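Local coordinates for serine protease (PDB 3WY8), which acts as a trypsin-like serine protease with keratinolytic activity, probably hydrolysing peptide bonds in its protein substrates, this chain being the protease domain of a longer precursor, at residues 5-10 and 61-66; 26-31 and 111-116; 57-62 and 69-74; 76-81 and 95-100; 121-126 and 175-180. All blocks are in the same frame, centred on the assembly; numbering follows the deposited sequence.

Contact 1 (5-10 and 61-66); sequences ETPVKH and AYLNGA
The compact ring of Pro7 meets the 61-66 segment through two of its carbons: CB rests 3.9 Å from Ala61 CB, while CG faces the branch end of Leu63, 4.1 Å from its CD2. The Pro7 ring and the Leu63 side chain cross at a slant, a small apolar contact at the surface. Among the flat groups proper, the His10 imidazole has Val8 CG1 on one face, 3.4 Å above its plane and shifted toward the rim, a methyl from its own segment. Leu63 carries CG anti to the backbone N (chi1 177°), and its CB also lies 4.1 Å from Pro7 CG. Both segments are loops of the trypsin-like fold: 5-10 leads into strand 11-18, and the loop 61-66 follows strand 55-60. A proline suits the first, since its ring restricts phi, in keeping with the extended course the chain takes here, while it offers carbon to the neighbour. Small Ala61 lets the two backbones come close, with 4.8 Å between Pro7 CA and Ala61 CA. Beyond it the chain reverses in a type I' turn from Leu63 to Ala66, closed by Ala66 N bonding Leu63 O at 2.9 Å. Asn64 accepts positive phi readily, and at Gly65 a CB would run into the preceding carbonyl oxygen.

Contact 2 (26-31 and 111-116); sequences SGNSVT and GSSGVQ
Ser113 O is approached by two polar groups of Thr31: the backbone N at 2.8 Å in a hydrogen bond, and OG1 at 3.1 Å, at best a weak bond, since its one proton may go to Ser112 OG instead. Thr31 OG1 stands beside its own backbone N (chi1 -53°), which brings both to the same oxygen; Ser112 OG lies 2.9 Å from Thr31 OG1, and either hydroxyl may donate. In return, Ser113 N bonds Ser29 O at 2.8 Å, making a single bridge between Val30 and Ser113 where the chains run nearly perpendicular. This is how the connection between the two halves of the trypsin-like fold, the loop from helix 106-110 toward strand 124-129, is tied to strand 21-29. Ser29 OG donates to Gly111 O, 2.8 Å away and in the carbonyl plane; Gly111 itself leaves the helix with positive phi, easy for a residue without CB. Asn28 sends ND2 to Ser113 OG at 3.0 Å, with the hydroxyl almost in the amide plane and the bond nearly straight (169°). Its OD1 bonds His10 ND1, and ND2 also reaches Gln185 OE1. Replacing Asn28 with an alanine would probably leave both Ser113 OG and His10 ND1 without this mate. Val30 CG1 meets Val115 CG1 at 3.8 Å, the side chains crossing at about a right angle.

Contact 3 (57-62 and 69-74); sequences IFVPAY and YGKWTA
In the beta hairpin of strands 55-60 and 72-78, Phe58 and Trp72 form the antiparallel hydrogen-bonded pair: Phe58 N reaches Trp72 O at 2.8 Å and Trp72 N reaches Phe58 O at 2.9 Å. Trp72 turns CG to the side of its backbone N (chi1 -63°), which brings the indole edge to Phe58 O and sets CD1 3.6 Å from Pro60 CD, the two side chains crossing at about a right angle. The indole NE1 donates to Tyr69 O at 2.9 Å, approaching from above the carbonyl plane and fastening the loop before its strand. A serine in place of Trp72 would probably leave Tyr69 O without that donor and open a gap beside Pro60 and Leu106 of helix 106-110. The hairpin is part of the first, closed barrel of the trypsin-like fold, where strand 55-60 pairs on its other side with strand 11-18. At its loop end Pro60 and Ala61 occupy the middle of a type II turn, the proline's phi fitting the first of these places. Ala61 CB touches the edge of the Tyr69 ring, 3.8 Å from CE2. A water donates to Pro60 O and Gly70 O and accepts from Tyr69 N, bridging the strand's end to the loop. On the sheet face opposite Phe58 and Trp72, Ile57 and Thr73 lie side by side, with Ile57 CD1 3.4 Å from Thr73 OG1.

Contact 4 (76-81 and 95-100); sequences ALYAPT and FAVMNT
Four backbone hydrogen bonds join Ala76 and Tyr78 to Val97 and Phe95, pairing strands 72-78 and 94-98 as antiparallel neighbours in the first barrel of the trypsin-like fold. Around the Ala76-Val97 pair, Val97 N bonds Ala76 O at 2.9 Å, whereas the return bond from Ala76 N to Val97 O is longer at 3.3 Å. In the Tyr78-Phe95 pair, Tyr78 N to Phe95 O and Phe95 N to Tyr78 O each span 2.9 Å. Between these pairs Leu77 and Ala96 form a non-hydrogen-bonded pair, their CA atoms 4.5 Å apart, as usual for such a pair.

The apolar contacts fall on two faces. On one, Leu77 CD2 touches Ala96 CB at 3.7 Å, the small alanine giving room to the leucine branch, and Leu77 also packs on Leu45 and Tyr52. On the other lie Ala76, Tyr78, Phe95 and Val97, and this face receives the C-terminal helix 207-218: Ala216 touches both aromatic residues, and the ring of Tyr213 makes an edge-to-face pair with Phe95. Phe95 and Val97, both buried, supply the branched and aromatic bulk suited to such a face. Tyr78 keeps CG beside its backbone N (chi1 -59°), which places the ring beside Val97, the two side chains crossing obliquely, with the Phe95 carbonyl oxygen at the ring edge and Tyr78 CE2 3.7 Å from Val97 CG2.

Contact 5 (121-126 and 175-180); sequences RGLSYK and WFIGNS
Leu123 begins the contact by laying CD1 against Ile177 CD1 at 3.8 Å, the two branched chains crossing aslant near the surface. Next, Ser124 O accepts from Gly178 N at 2.8 Å. Gly178 suits this place because, at its backbone angles, a CB would run into the carbonyl oxygen of the residue before it.

Tyr125 carries the aromatic part. The edge of Trp175 comes over one face of its ring, with CE3 3.6 Å from Tyr125 CG, in an edge-to-face pair whose planes meet at 59°. Further along the ring, Tyr125 CE1 lies 3.7 Å from Ile177 CG1. The polar ends are held elsewhere, Tyr125 OH by Asn186 and Trp175 NE1 by Asn189; the Asn189 bond restrains the turn of the indole, while the Asn186 bond holds the end of the tyrosine. Strands 124-129 and 174-177 are antiparallel neighbours here in the second beta sheet of the trypsin-like fold, and strand 142-150 flanks the first of them on its other side. A water donates to both Tyr125 O and Gly178 O.

Lys126 closes the walk in a hydrogen-bonded pair with Phe176, each backbone N reaching the other's O at 2.9 Å. With CG anti to the backbone N (chi1 -172°) and the chain extended beyond, the lysine runs past the loop residues 178-180, its CD 3.4 Å from Asn179 O. That reach suits a lysine: its apolar stem lies along backbone while NZ makes a salt bridge with Glu5 OE2 and bonds a water at 2.8 Å.

In the fold
Contacts 3 and 4 share strand 72-78 in the closed first barrel, their centres about 14 Å apart, and both nest along the chain inside the loop that contact 2 closes. Contact 5 lies in the second sheet, about 25 Å from contact 3 between centres and across the chain's centre from it. Contact 1 joins the loop 5-10 near the N terminus to the loop of the barrel hairpin and shares Ala61 and Tyr62 with contact 3. Contact 2 touches contacts 1, 3 and 5, the last through Ser113 and Phe176, so it stands at the seam of the two halves. A Ser171-His43-Asp92 arrangement consistent with a catalytic triad draws on both halves, as in trypsin-like proteases.

Contact 1 (5-10 and 61-66)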
# COMPACT_ATOMS: atom_id res chain seq x y z
N GLU A 5 11.03 11.00 -5.92
CA GLU A 5 10.20 11.85 -5.07
C GLU A 5 10.88 12.15 -3.74
O GLU A 5 11.50 11.26 -3.14
CB GLU A 5 8.86 11.15 -4.78
CG GLU A 5 8.00 10.89 -6.01
CD GLU A 5 7.33 12.14 -6.55
OE1 GLU A 5 7.32 13.18 -5.86
OE2 GLU A 5 6.82 12.09 -7.69
N THR A 6 10.78 13.39 -3.26
CA THR A 6 11.21 13.68 -1.89
C THR A 6 10.24 12.97 -0.95
O THR A 6 9.08 12.75 -1.33
CB THR A 6 11.24 15.18 -1.55
OG1 THR A 6 9.96 15.77 -1.84
CG2 THR A 6 12.32 15.88 -2.32
N PRO A 7 10.72 12.59 0.25
CA PRO A 7 9.86 11.87 1.18
C PRO A 7 8.55 12.59 1.44
O PRO A 7 8.50 13.82 1.52
CB PRO A 7 10.71 11.82 2.46
CG PRO A 7 12.11 11.89 1.97
CD PRO A 7 12.06 12.82 0.81
N VAL A 8 7.48 11.81 1.55
CA VAL A 8 6.15 12.34 1.84
C VAL A 8 5.79 11.82 3.23
O VAL A 8 5.89 10.62 3.49
CB VAL A 8 5.12 11.88 0.78
CG1 VAL A 8 3.69 12.26 1.19
CG2 VAL A 8 5.47 12.48 -0.59
N LYS A 9 5.40 12.74 4.10
CA LYS A 9 5.21 12.47 5.52
C LYS A 9 4.37 11.22 5.79
O LYS A 9 4.73 10.39 6.62
CB LYS A 9 4.57 13.68 6.20
CG LYS A 9 5.10 13.94 7.60
CD LYS A 9 4.50 15.21 8.21
CE LYS A 9 5.00 16.47 7.51
NZ LYS A 9 4.46 17.72 8.14
N HIS A 10 3.26 11.09 5.06
CA HIS A 10 2.29 10.02 5.32
C HIS A 10 2.57 8.70 4.59
O HIS A 10 1.97 7.68 4.91
CB HIS A 10 0.85 10.51 5.06
CG HIS A 10 0.65 11.10 3.70
ND1 HIS A 10 0.44 10.34 2.57
CD2 HIS A 10 0.60 12.39 3.28
CE1 HIS A 10 0.28 11.13 1.52
NE2 HIS A 10 0.37 12.38 1.93
N ALA A 61 8.10 8.42 5.71
CA ALA A 61 9.15 9.29 5.15
C ALA A 61 10.56 8.68 5.23
O ALA A 61 11.55 9.41 5.34
CB ALA A 61 9.11 10.69 5.79
N TYR A 62 10.63 7.35 5.17
CA TYR A 62 11.91 6.64 5.12
C TYR A 62 12.78 7.18 3.99
O TYR A 62 12.30 7.43 2.89
CB TYR A 62 11.65 5.15 4.89
CG TYR A 62 12.89 4.27 4.83
CD1 TYR A 62 13.31 3.55 5.95
CD2 TYR A 62 13.61 4.12 3.64
CE1 TYR A 62 14.43 2.73 5.90
CE2 TYR A 62 14.74 3.29 3.58
CZ TYR A 62 15.14 2.60 4.72
OH TYR A 62 16.25 1.78 4.66
N LEU A 63 14.06 7.39 4.29
CA LEU A 63 15.03 7.73 3.25
C LEU A 63 16.42 7.26 3.66
O LEU A 63 16.97 7.72 4.66
CB LEU A 63 15.04 9.23 2.97
CG LEU A 63 16.08 9.70 1.94
CD1 LEU A 63 15.84 9.11 0.55
CD2 LEU A 63 16.12 11.22 1.89
N ASN A 64 16.97 6.33 2.87
CA ASN A 64 18.34 5.86 3.08
C ASN A 64 18.63 5.40 4.51
O ASN A 64 19.73 5.61 5.04
CB ASN A 64 19.35 6.93 2.62
CG ASN A 64 19.25 7.21 1.13
OD1 ASN A 64 18.98 6.30 0.34
ND2 ASN A 64 19.45 8.46 0.73
N GLY A 65 17.64 4.75 5.11
CA GLY A 65 17.77 4.21 6.46
C GLY A 65 17.24 5.11 7.56
O GLY A 65 17.06 4.66 8.69
N ALA A 66 17.01 6.38 7.24
CA ALA A 66 16.53 7.35 8.23
C ALA A 66 15.05 7.15 8.51
O ALA A 66 14.25 6.90 7.59
CB ALA A 66 16.80 8.77 7.78

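Contact 2 (26-31 and 111-116)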
# COMPACT_ATOMS: atom_id res chain seq x y z
N SER A 26 5.49 -1.18 0.79
CA SER A 26 5.24 0.24 0.96
C SER A 26 3.82 0.41 1.49
O SER A 26 2.99 -0.50 1.36
CB SER A 26 5.41 0.97 -0.37
OG SER A 26 6.68 0.69 -0.92
N GLY A 27 3.54 1.56 2.09
CA GLY A 27 2.23 1.80 2.68
C GLY A 27 1.93 3.27 2.86
O GLY A 27 2.75 4.13 2.52
N ASN A 28 0.76 3.55 3.41
CA ASN A 28 0.30 4.93 3.53
C ASN A 28 -0.58 5.12 4.75
O ASN A 28 -1.47 4.31 5.02
CB ASN A 28 -0.48 5.32 2.27
CG ASN A 28 -0.76 6.80 2.18
OD1 ASN A 28 0.13 7.62 2.38
ND2 ASN A 28 -1.99 7.14 1.86
N SER A 29 -0.33 6.20 5.50
CA SER A 29 -1.20 6.59 6.60
C SER A 29 -2.52 7.10 6.03
O SER A 29 -2.55 8.06 5.26
CB SER A 29 -0.53 7.67 7.47
OG SER A 29 -1.41 8.11 8.49
N VAL A 30 -3.62 6.43 6.39
CA VAL A 30 -4.94 6.80 5.87
C VAL A 30 -5.85 7.27 7.00
O VAL A 30 -5.74 6.81 8.13
CB VAL A 30 -5.63 5.65 5.07
CG1 VAL A 30 -4.88 5.40 3.76
CG2 VAL A 30 -5.74 4.36 5.89
N THR A 31 -6.73 8.22 6.67
CA THR A 31 -7.61 8.80 7.68
C THR A 31 -8.48 7.71 8.29
O THR A 31 -8.99 6.85 7.59
CB THR A 31 -8.47 9.92 7.08
OG1 THR A 31 -7.62 10.87 6.41
CG2 THR A 31 -9.25 10.64 8.17
N GLY A 111 0.16 12.94 9.73
CA GLY A 111 -1.04 13.21 8.96
C GLY A 111 -1.55 11.94 8.30
O GLY A 111 -1.09 10.84 8.62
N SER A 112 -2.50 12.09 7.38
CA SER A 112 -3.11 10.95 6.71
C SER A 112 -3.81 11.36 5.42
O SER A 112 -4.16 12.53 5.23
CB SER A 112 -4.10 10.25 7.65
OG SER A 112 -5.18 11.10 7.99
N SER A 113 -4.01 10.38 4.54
CA SER A 113 -4.72 10.59 3.29
C SER A 113 -6.18 10.21 3.44
O SER A 113 -6.51 9.22 4.09
CB SER A 113 -4.12 9.73 2.18
OG SER A 113 -2.75 10.03 1.97
N GLY A 114 -7.06 10.99 2.82
CA GLY A 114 -8.45 10.58 2.65
C GLY A 114 -8.51 9.36 1.75
O GLY A 114 -7.58 9.11 0.96
N VAL A 115 -9.59 8.60 1.87
CA VAL A 115 -9.80 7.41 1.05
C VAL A 115 -11.10 7.49 0.25
O VAL A 115 -12.04 8.19 0.64
CB VAL A 115 -9.78 6.09 1.89
CG1 VAL A 115 -8.37 5.80 2.38
CG2 VAL A 115 -10.77 6.15 3.06
N GLN A 116 -11.13 6.78 -0.88
CA GLN A 116 -12.33 6.65 -1.70
C GLN A 116 -12.59 5.19 -2.03
O GLN A 116 -11.66 4.43 -2.33
CB GLN A 116 -12.20 7.44 -3.01
CG GLN A 116 -12.14 8.95 -2.85
CD GLN A 116 -13.44 9.57 -2.38
OE1 GLN A 116 -14.52 8.99 -2.53
NE2 GLN A 116 -13.35 10.78 -1.82

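Contact 3 (57-62 and 69-74)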
# COMPACT_ATOMS: atom_id res chain seq x y z
N ILE A 57 6.51 -3.38 10.50
CA ILE A 57 7.05 -2.07 10.88
C ILE A 57 6.82 -1.07 9.76
O ILE A 57 7.17 -1.33 8.61
CB ILE A 57 8.57 -2.15 11.21
CG1 ILE A 57 8.87 -3.26 12.23
CG2 ILE A 57 9.11 -0.77 11.66
CD1 ILE A 57 8.16 -3.11 13.59
N PHE A 58 6.23 0.07 10.10
CA PHE A 58 5.97 1.14 9.15
C PHE A 58 6.90 2.30 9.44
O PHE A 58 6.97 2.79 10.58
CB PHE A 58 4.50 1.57 9.24
CG PHE A 58 4.09 2.63 8.25
CD1 PHE A 58 4.07 2.38 6.88
CD2 PHE A 58 3.67 3.88 8.71
CE1 PHE A 58 3.67 3.37 5.97
CE2 PHE A 58 3.27 4.87 7.81
CZ PHE A 58 3.27 4.62 6.44
N VAL A 59 7.65 2.74 8.42
CA VAL A 59 8.57 3.86 8.58
C VAL A 59 8.16 5.02 7.67
O VAL A 59 8.54 5.05 6.50
CB VAL A 59 10.04 3.45 8.31
CG1 VAL A 59 10.98 4.55 8.76
CG2 VAL A 59 10.40 2.14 9.03
N PRO A 60 7.38 5.98 8.20
CA PRO A 60 6.95 7.13 7.41
C PRO A 60 8.14 7.96 6.96
O PRO A 60 9.09 8.14 7.73
CB PRO A 60 6.10 7.95 8.40
CG PRO A 60 5.84 7.09 9.55
CD PRO A 60 6.90 6.04 9.60
N ALA A 61 8.10 8.42 5.71
CA ALA A 61 9.15 9.29 5.15
C ALA A 61 10.56 8.68 5.23
O ALA A 61 11.55 9.41 5.34
CB ALA A 61 9.11 10.69 5.79
N TYR A 62 10.63 7.35 5.17
CA TYR A 62 11.91 6.64 5.12
C TYR A 62 12.78 7.18 3.99
O TYR A 62 12.30 7.43 2.89
CB TYR A 62 11.65 5.15 4.89
CG TYR A 62 12.89 4.27 4.83
CD1 TYR A 62 13.31 3.55 5.95
CD2 TYR A 62 13.61 4.12 3.64
CE1 TYR A 62 14.43 2.73 5.90
CE2 TYR A 62 14.74 3.29 3.58
CZ TYR A 62 15.14 2.60 4.72
OH TYR A 62 16.25 1.78 4.66
N TYR A 69 10.37 10.20 11.62
CA TYR A 69 9.20 10.18 12.50
C TYR A 69 9.09 8.87 13.27
O TYR A 69 8.02 8.51 13.77
CB TYR A 69 7.92 10.50 11.70
CG TYR A 69 8.04 11.76 10.88
CD1 TYR A 69 7.86 13.02 11.48
CD2 TYR A 69 8.35 11.72 9.53
CE1 TYR A 69 7.98 14.19 10.74
CE2 TYR A 69 8.47 12.88 8.78
CZ TYR A 69 8.28 14.11 9.39
OH TYR A 69 8.40 15.26 8.65
N GLY A 70 10.21 8.16 13.38
CA GLY A 70 10.29 6.90 14.13
C GLY A 70 9.83 5.67 13.36
O GLY A 70 9.38 5.76 12.21
N LYS A 71 9.96 4.52 14.02
CA LYS A 71 9.53 3.24 13.47
C LYS A 71 8.28 2.81 14.21
O LYS A 71 8.27 2.77 15.45
CB LYS A 71 10.62 2.18 13.62
CG LYS A 71 11.93 2.48 12.88
CD LYS A 71 13.04 1.50 13.27
CE LYS A 71 13.52 1.73 14.71
NZ LYS A 71 14.63 0.81 15.12
N TRP A 72 7.23 2.48 13.46
CA TRP A 72 5.92 2.18 14.04
C TRP A 72 5.62 0.70 13.91
O TRP A 72 5.81 0.11 12.85
CB TRP A 72 4.84 3.04 13.35
CG TRP A 72 5.05 4.51 13.58
CD1 TRP A 72 5.99 5.32 13.00
CD2 TRP A 72 4.30 5.35 14.48
NE1 TRP A 72 5.87 6.61 13.47
CE2 TRP A 72 4.85 6.65 14.38
CE3 TRP A 72 3.22 5.12 15.34
CZ2 TRP A 72 4.35 7.73 15.12
CZ3 TRP A 72 2.73 6.20 16.08
CH2 TRP A 72 3.29 7.48 15.97
N THR A 73 5.14 0.10 15.00
CA THR A 73 4.86 -1.34 15.05
C THR A 73 3.36 -1.60 14.97
O THR A 73 2.57 -0.90 15.60
CB THR A 73 5.45 -1.97 16.33
OG1 THR A 73 6.85 -1.69 16.39
CG2 THR A 73 5.24 -3.49 16.35
N ALA A 74 2.96 -2.61 14.20
CA ALA A 74 1.55 -2.98 14.07
C ALA A 74 1.05 -3.71 15.30
O ALA A 74 1.69 -4.64 15.79
CB ALA A 74 1.33 -3.85 12.84
O HOH W 1 10.05 7.72 10.19

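Contact 4 (76-81 and 95-100)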
# COMPACT_ATOMS: atom_id res chain seq x y z
N ALA A 76 -2.36 -4.69 15.11
CA ALA A 76 -3.31 -5.59 14.45
C ALA A 76 -3.28 -5.43 12.93
O ALA A 76 -2.85 -4.40 12.42
CB ALA A 76 -4.72 -5.36 14.99
N LEU A 77 -3.73 -6.47 12.23
CA LEU A 77 -3.70 -6.50 10.77
C LEU A 77 -5.04 -7.00 10.24
O LEU A 77 -5.59 -7.97 10.77
CB LEU A 77 -2.58 -7.41 10.26
CG LEU A 77 -1.17 -7.16 10.81
CD1 LEU A 77 -0.27 -8.36 10.54
CD2 LEU A 77 -0.58 -5.88 10.24
N TYR A 78 -5.54 -6.34 9.21
CA TYR A 78 -6.88 -6.62 8.68
C TYR A 78 -6.89 -6.80 7.17
O TYR A 78 -6.64 -5.86 6.43
CB TYR A 78 -7.85 -5.50 9.08
CG TYR A 78 -7.95 -5.34 10.57
CD1 TYR A 78 -8.88 -6.08 11.31
CD2 TYR A 78 -7.08 -4.49 11.26
CE1 TYR A 78 -8.95 -5.95 12.69
CE2 TYR A 78 -7.15 -4.36 12.64
CZ TYR A 78 -8.09 -5.09 13.35
OH TYR A 78 -8.15 -4.95 14.72
N ALA A 79 -7.17 -8.02 6.74
CA ALA A 79 -7.33 -8.32 5.32
C ALA A 79 -8.72 -8.92 5.10
O ALA A 79 -9.26 -9.56 6.00
CB ALA A 79 -6.24 -9.28 4.86
N PRO A 80 -9.30 -8.72 3.89
CA PRO A 80 -10.58 -9.35 3.60
C PRO A 80 -10.47 -10.87 3.62
O PRO A 80 -9.39 -11.42 3.36
CB PRO A 80 -10.93 -8.85 2.19
CG PRO A 80 -9.68 -8.29 1.64
CD PRO A 80 -8.86 -7.83 2.80
N THR A 81 -11.58 -11.54 3.93
CA THR A 81 -11.66 -13.00 3.94
C THR A 81 -11.14 -13.58 2.63
O THR A 81 -10.40 -14.57 2.62
CB THR A 81 -13.12 -13.48 4.15
OG1 THR A 81 -13.68 -12.82 5.28
CG2 THR A 81 -13.17 -14.99 4.35
N PHE A 95 -5.24 -3.43 5.75
CA PHE A 95 -4.99 -2.28 6.58
C PHE A 95 -4.37 -2.72 7.89
O PHE A 95 -4.84 -3.66 8.53
CB PHE A 95 -6.28 -1.49 6.83
CG PHE A 95 -6.93 -1.02 5.56
CD1 PHE A 95 -6.61 0.22 5.02
CD2 PHE A 95 -7.83 -1.84 4.88
CE1 PHE A 95 -7.20 0.66 3.83
CE2 PHE A 95 -8.41 -1.42 3.68
CZ PHE A 95 -8.10 -0.17 3.16
N ALA A 96 -3.28 -2.06 8.24
CA ALA A 96 -2.61 -2.33 9.50
C ALA A 96 -2.99 -1.23 10.48
O ALA A 96 -3.13 -0.07 10.09
CB ALA A 96 -1.12 -2.38 9.28
N VAL A 97 -3.17 -1.60 11.75
CA VAL A 97 -3.42 -0.62 12.80
C VAL A 97 -2.20 -0.58 13.72
O VAL A 97 -1.79 -1.60 14.27
CB VAL A 97 -4.71 -0.93 13.59
CG1 VAL A 97 -4.92 0.09 14.71
CG2 VAL A 97 -5.90 -0.92 12.65
N MET A 98 -1.63 0.61 13.86
CA MET A 98 -0.33 0.76 14.51
C MET A 98 -0.46 1.06 16.00
O MET A 98 -1.39 1.74 16.42
CB MET A 98 0.48 1.88 13.83
CG MET A 98 0.60 1.76 12.31
SD MET A 98 1.39 0.23 11.74
CE MET A 98 0.03 -0.84 11.47
N ASN A 99 0.47 0.52 16.78
CA ASN A 99 0.64 0.93 18.17
C ASN A 99 1.00 2.41 18.24
O ASN A 99 1.50 2.98 17.27
CB ASN A 99 1.78 0.14 18.83
CG ASN A 99 1.40 -1.29 19.14
OD1 ASN A 99 0.44 -1.54 19.87
ND2 ASN A 99 2.18 -2.23 18.63
N THR A 100 0.74 3.04 19.39
CA THR A 100 1.26 4.37 19.64
C THR A 100 2.78 4.31 19.77
O THR A 100 3.34 3.28 20.17
CB THR A 100 0.65 5.00 20.92
OG1 THR A 100 0.75 4.08 22.01
CG2 THR A 100 -0.81 5.37 20.69

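Contact 5 (121-126 and 175-180)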
# COMPACT_ATOMS: atom_id res chain seq x y z
N ARG A 121 -14.19 3.41 -12.68
CA ARG A 121 -13.05 2.73 -13.30
C ARG A 121 -12.49 3.65 -14.37
O ARG A 121 -13.24 4.35 -15.04
CB ARG A 121 -13.50 1.41 -13.93
CG ARG A 121 -14.05 0.40 -12.94
CD ARG A 121 -14.37 -0.93 -13.62
NE ARG A 121 -13.16 -1.61 -14.09
CZ ARG A 121 -12.35 -2.34 -13.31
NH1 ARG A 121 -12.61 -2.50 -12.02
NH2 ARG A 121 -11.27 -2.91 -13.84
N GLY A 122 -11.17 3.66 -14.53
CA GLY A 122 -10.54 4.44 -15.60
C GLY A 122 -10.11 5.84 -15.20
O GLY A 122 -9.87 6.68 -16.07
N LEU A 123 -9.99 6.09 -13.90
CA LEU A 123 -9.46 7.36 -13.41
C LEU A 123 -7.96 7.47 -13.65
O LEU A 123 -7.29 6.48 -13.95
CB LEU A 123 -9.77 7.54 -11.92
CG LEU A 123 -11.24 7.67 -11.51
CD1 LEU A 123 -11.36 7.66 -9.99
CD2 LEU A 123 -11.88 8.92 -12.09
N SER A 124 -7.44 8.69 -13.54
CA SER A 124 -5.99 8.93 -13.61
C SER A 124 -5.40 8.92 -12.21
O SER A 124 -6.05 9.38 -11.26
CB SER A 124 -5.70 10.24 -14.32
OG SER A 124 -6.07 10.14 -15.69
N TYR A 125 -4.18 8.41 -12.09
CA TYR A 125 -3.56 8.18 -10.79
C TYR A 125 -2.10 8.58 -10.75
O TYR A 125 -1.43 8.63 -11.77
CB TYR A 125 -3.62 6.69 -10.43
CG TYR A 125 -5.00 6.16 -10.15
CD1 TYR A 125 -5.55 6.26 -8.87
CD2 TYR A 125 -5.75 5.54 -11.15
CE1 TYR A 125 -6.82 5.76 -8.60
CE2 TYR A 125 -7.02 5.05 -10.89
CZ TYR A 125 -7.54 5.16 -9.62
OH TYR A 125 -8.80 4.67 -9.36
N LYS A 126 -1.62 8.86 -9.54
CA LYS A 126 -0.19 8.89 -9.26
C LYS A 126 0.07 7.90 -8.13
O LYS A 126 -0.53 8.01 -7.06
CB LYS A 126 0.28 10.30 -8.89
CG LYS A 126 1.81 10.41 -8.78
CD LYS A 126 2.26 11.85 -8.57
CE LYS A 126 3.78 11.93 -8.49
NZ LYS A 126 4.30 13.33 -8.44
N TRP A 175 -2.05 4.42 -4.45
CA TRP A 175 -2.51 5.07 -5.67
C TRP A 175 -3.40 6.24 -5.27
O TRP A 175 -4.42 6.04 -4.61
CB TRP A 175 -3.37 4.12 -6.51
CG TRP A 175 -2.63 3.06 -7.25
CD1 TRP A 175 -1.50 2.40 -6.86
CD2 TRP A 175 -3.01 2.49 -8.51
NE1 TRP A 175 -1.14 1.47 -7.81
CE2 TRP A 175 -2.04 1.51 -8.83
CE3 TRP A 175 -4.06 2.72 -9.41
CZ2 TRP A 175 -2.10 0.76 -10.02
CZ3 TRP A 175 -4.12 1.98 -10.58
CH2 TRP A 175 -3.15 1.01 -10.87
N PHE A 176 -3.01 7.45 -5.67
CA PHE A 176 -3.86 8.62 -5.43
C PHE A 176 -4.56 9.02 -6.71
O PHE A 176 -3.93 9.09 -7.76
CB PHE A 176 -3.03 9.80 -4.91
CG PHE A 176 -2.31 9.52 -3.62
CD1 PHE A 176 -3.00 9.56 -2.41
CD2 PHE A 176 -0.96 9.20 -3.61
CE1 PHE A 176 -2.34 9.28 -1.21
CE2 PHE A 176 -0.29 8.93 -2.42
CZ PHE A 176 -0.98 8.97 -1.22
N ILE A 177 -5.87 9.27 -6.62
CA ILE A 177 -6.60 9.81 -7.77
C ILE A 177 -6.03 11.18 -8.08
O ILE A 177 -5.90 12.02 -7.19
CB ILE A 177 -8.11 9.96 -7.49
CG1 ILE A 177 -8.74 8.61 -7.13
CG2 ILE A 177 -8.82 10.58 -8.70
CD1 ILE A 177 -10.13 8.71 -6.51
N GLY A 178 -5.68 11.41 -9.35
CA GLY A 178 -5.12 12.69 -9.76
C GLY A 178 -3.62 12.64 -9.93
O GLY A 178 -3.07 11.62 -10.34
N ASN A 179 -2.95 13.75 -9.61
CA ASN A 179 -1.52 13.91 -9.88
C ASN A 179 -0.66 14.29 -8.68
O ASN A 179 0.47 14.77 -8.85
CB ASN A 179 -1.31 14.92 -11.02
CG ASN A 179 -1.80 16.32 -10.67
OD1 ASN A 179 -2.25 16.59 -9.54
ND2 ASN A 179 -1.70 17.24 -11.64
N SER A 180 -1.18 14.09 -7.48
CA SER A 180 -0.51 14.54 -6.26
C SER A 180 -0.62 13.54 -5.11
O SER A 180 -1.61 12.83 -4.99
CB SER A 180 -1.07 15.90 -5.82
OG SER A 180 -0.52 16.29 -4.57
O HOH W 2 -1.95 11.35 -12.98
O HOH W 3 3.38 14.72 -10.65